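Local coordinates for ribonuclease VapC (Haemophilus influenzae, PDB 6NKL), which is probably a magnesium-dependent ribonuclease that serves as the toxic component of a toxin-antitoxin system, at residues B[38-43]-B[100-105]. Residues are numbered along the deposited sequence; the frame is centred on the assembly and turned at random.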
loop_
_atom_site.group_PDB
_atom_site.type_symbol
_atom_site.label_atom_id
_atom_site.label_comp_id
_atom_site.label_asym_id
_atom_site.label_seq_id
_atom_site.Cartn_x
_atom_site.Cartn_y
_atom_site.Cartn_z
ATOM N N PHE B 38 -6.519 -5.013 1.953
ATOM C CA PHE B 38 -5.677 -4.908 3.146
ATOM C C PHE B 38 -5.484 -3.466 3.587
ATOM O O PHE B 38 -5.298 -3.204 4.779
ATOM C CB PHE B 38 -4.307 -5.543 2.904
ATOM C CG PHE B 38 -3.386 -4.703 2.071
ATOM C CD1 PHE B 38 -3.527 -4.653 0.697
ATOM C CD2 PHE B 38 -2.367 -3.979 2.667
ATOM C CE1 PHE B 38 -2.693 -3.872 -0.074
ATOM C CE2 PHE B 38 -1.519 -3.212 1.902
ATOM C CZ PHE B 38 -1.678 -3.149 0.535
ATOM N N ILE B 39 -5.511 -2.517 2.646
ATOM C CA ILE B 39 -5.425 -1.109 3.005
ATOM C C ILE B 39 -6.530 -0.767 3.972
ATOM O O ILE B 39 -6.294 -0.206 5.047
ATOM C CB ILE B 39 -5.517 -0.214 1.755
ATOM C CG1 ILE B 39 -4.338 -0.512 0.813
ATOM C CG2 ILE B 39 -5.615 1.241 2.175
ATOM C CD1 ILE B 39 -2.989 0.043 1.260
ATOM N N THR B 40 -7.756 -1.106 3.590
ATOM C CA THR B 40 -8.927 -0.763 4.379
ATOM C C THR B 40 -8.879 -1.473 5.726
ATOM O O THR B 40 -9.219 -0.894 6.762
ATOM C CB THR B 40 -10.203 -1.122 3.596
ATOM O OG1 THR B 40 -10.316 -0.301 2.413
ATOM C CG2 THR B 40 -11.473 -0.926 4.468
ATOM N N TYR B 41 -8.428 -2.723 5.734
ATOM C CA TYR B 41 -8.335 -3.457 6.990
ATOM C C TYR B 41 -7.350 -2.771 7.933
ATOM O O TYR B 41 -7.576 -2.687 9.140
ATOM C CB TYR B 41 -7.917 -4.895 6.676
ATOM C CG TYR B 41 -7.697 -5.826 7.838
ATOM C CD1 TYR B 41 -8.685 -6.029 8.771
ATOM C CD2 TYR B 41 -6.509 -6.567 7.954
ATOM C CE1 TYR B 41 -8.522 -6.909 9.802
ATOM C CE2 TYR B 41 -6.315 -7.441 9.007
ATOM C CZ TYR B 41 -7.348 -7.620 9.925
ATOM O OH TYR B 41 -7.226 -8.484 10.980
ATOM N N ALA B 42 -6.257 -2.265 7.393
ATOM C CA ALA B 42 -5.296 -1.537 8.213
ATOM C C ALA B 42 -5.931 -0.272 8.788
ATOM O O ALA B 42 -5.699 0.075 9.952
ATOM C CB ALA B 42 -4.044 -1.230 7.372
ATOM N N GLU B 43 -6.751 0.425 8.000
ATOM C CA GLU B 43 -7.436 1.606 8.537
ATOM C C GLU B 43 -8.422 1.206 9.629
ATOM O O GLU B 43 -8.538 1.889 10.661
ATOM C CB GLU B 43 -8.148 2.383 7.418
ATOM C CG GLU B 43 -7.178 3.007 6.384
ATOM C CD GLU B 43 -7.875 3.903 5.372
ATOM O OE1 GLU B 43 -8.161 3.431 4.249
ATOM O OE2 GLU B 43 -8.176 5.063 5.727
ATOM N N LEU B 100 -5.679 5.426 -3.537
ATOM C CA LEU B 100 -5.033 4.977 -4.765
ATOM C C LEU B 100 -4.624 3.521 -4.666
ATOM O O LEU B 100 -4.820 2.752 -5.611
ATOM C CB LEU B 100 -3.807 5.817 -5.065
ATOM C CG LEU B 100 -3.064 5.483 -6.350
ATOM C CD1 LEU B 100 -3.994 5.642 -7.543
ATOM C CD2 LEU B 100 -1.872 6.406 -6.479
ATOM N N TRP B 101 -4.015 3.126 -3.544
ATOM C CA TRP B 101 -3.669 1.720 -3.376
ATOM C C TRP B 101 -4.919 0.858 -3.508
ATOM O O TRP B 101 -4.890 -0.177 -4.161
ATOM C CB TRP B 101 -2.975 1.493 -2.031
ATOM C CG TRP B 101 -1.520 1.801 -2.059
ATOM C CD1 TRP B 101 -0.880 2.849 -1.447
ATOM C CD2 TRP B 101 -0.506 1.053 -2.732
ATOM N NE1 TRP B 101 0.469 2.787 -1.689
ATOM C CE2 TRP B 101 0.723 1.697 -2.483
ATOM C CE3 TRP B 101 -0.518 -0.095 -3.530
ATOM C CZ2 TRP B 101 1.915 1.228 -3.002
ATOM C CZ3 TRP B 101 0.659 -0.556 -4.039
ATOM C CH2 TRP B 101 1.865 0.103 -3.779
ATOM N N ILE B 102 -6.044 1.313 -2.948
ATOM C CA ILE B 102 -7.275 0.533 -2.973
ATOM C C ILE B 102 -7.769 0.386 -4.406
ATOM O O ILE B 102 -8.056 -0.726 -4.872
ATOM C CB ILE B 102 -8.321 1.196 -2.054
ATOM C CG1 ILE B 102 -7.912 1.048 -0.598
ATOM C CG2 ILE B 102 -9.724 0.568 -2.193
ATOM C CD1 ILE B 102 -8.751 1.908 0.340
ATOM N N ALA B 103 -7.773 1.494 -5.152
ATOM C CA ALA B 103 -8.173 1.447 -6.557
ATOM C C ALA B 103 -7.300 0.475 -7.340
ATOM O O ALA B 103 -7.800 -0.347 -8.123
ATOM C CB ALA B 103 -8.111 2.852 -7.167
ATOM N N CYS B 104 -5.983 0.552 -7.140
ATOM C CA CYS B 104 -5.087 -0.331 -7.870
ATOM C C CYS B 104 -5.283 -1.777 -7.442
ATOM O O CYS B 104 -5.115 -2.690 -8.255
ATOM C CB CYS B 104 -3.630 0.100 -7.656
ATOM S SG CYS B 104 -3.321 1.709 -8.408
ATOM N N HIS B 105 -5.607 -2.011 -6.167
ATOM C CA HIS B 105 -5.962 -3.365 -5.754
ATOM C C HIS B 105 -7.143 -3.889 -6.562
ATOM O O HIS B 105 -7.091 -4.989 -7.127
ATOM C CB HIS B 105 -6.285 -3.398 -4.289
ATOM C CG HIS B 105 -6.064 -4.733 -3.661
ATOM N ND1 HIS B 105 -5.937 -4.899 -2.296
ATOM C CD2 HIS B 105 -5.956 -5.970 -4.204
ATOM C CE1 HIS B 105 -5.721 -6.178 -2.032
ATOM N NE2 HIS B 105 -5.750 -6.850 -3.167
#
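Ile39 and Ile102 meet at the buried centre of the PIN domain, where helix 38-49, which directly follows strand 33-37 of the parallel sheet, comes together with helix 97-109, their short segments running at 143° to each other. The pair illustrates how a branched side chain can serve several neighbours at once. From Ile39, CB rests 3.6 Å from CG1 of Ile102, and the branch CG2 lies against CG1 and CD1 of the same residue. The other branch leaves beside the backbone N and turns to Trp101: CG1 approaches its CB, and CD1 ends 3.6 Å from that CB, crossing the tryptophan side chain at about a right angle. Ile39 CG1 also covers one face of the Phe38 ring, offset toward its rim.

Ile102 answers with an extended chain (chi2 169°) that carries CD1 past Ile39 to Thr40, 3.4 Å from OG1. That hydroxyl is hydrogen-bonded to Thr7 OG1, as is Glu43 OE1, so a polar network borders the isoleucine tip. The nearest side-chain atoms of Ile102 and of Asp6 and Asp99, the predicted magnesium ligands, are about 4 Å apart; the apolar contact thus adjoins the presumed active site. Residues of this contact also meet a second subunit: Trp101 NE1 donates to Asn98 OD1 of that chain, and Phe38 of that chain meets the indole edge-to-face.

Toward the start of helix 38-49, the Phe38 and His105 rings have centroids 5.8 Å apart and planes inclined at 59°. Ser37 OG hydrogen-bonds His105 ND1, which helps fix the imidazole's rotation, and His105 CE1 comes in at the phenyl edge, near the ring plane, 3.8 Å from Phe38 CD1.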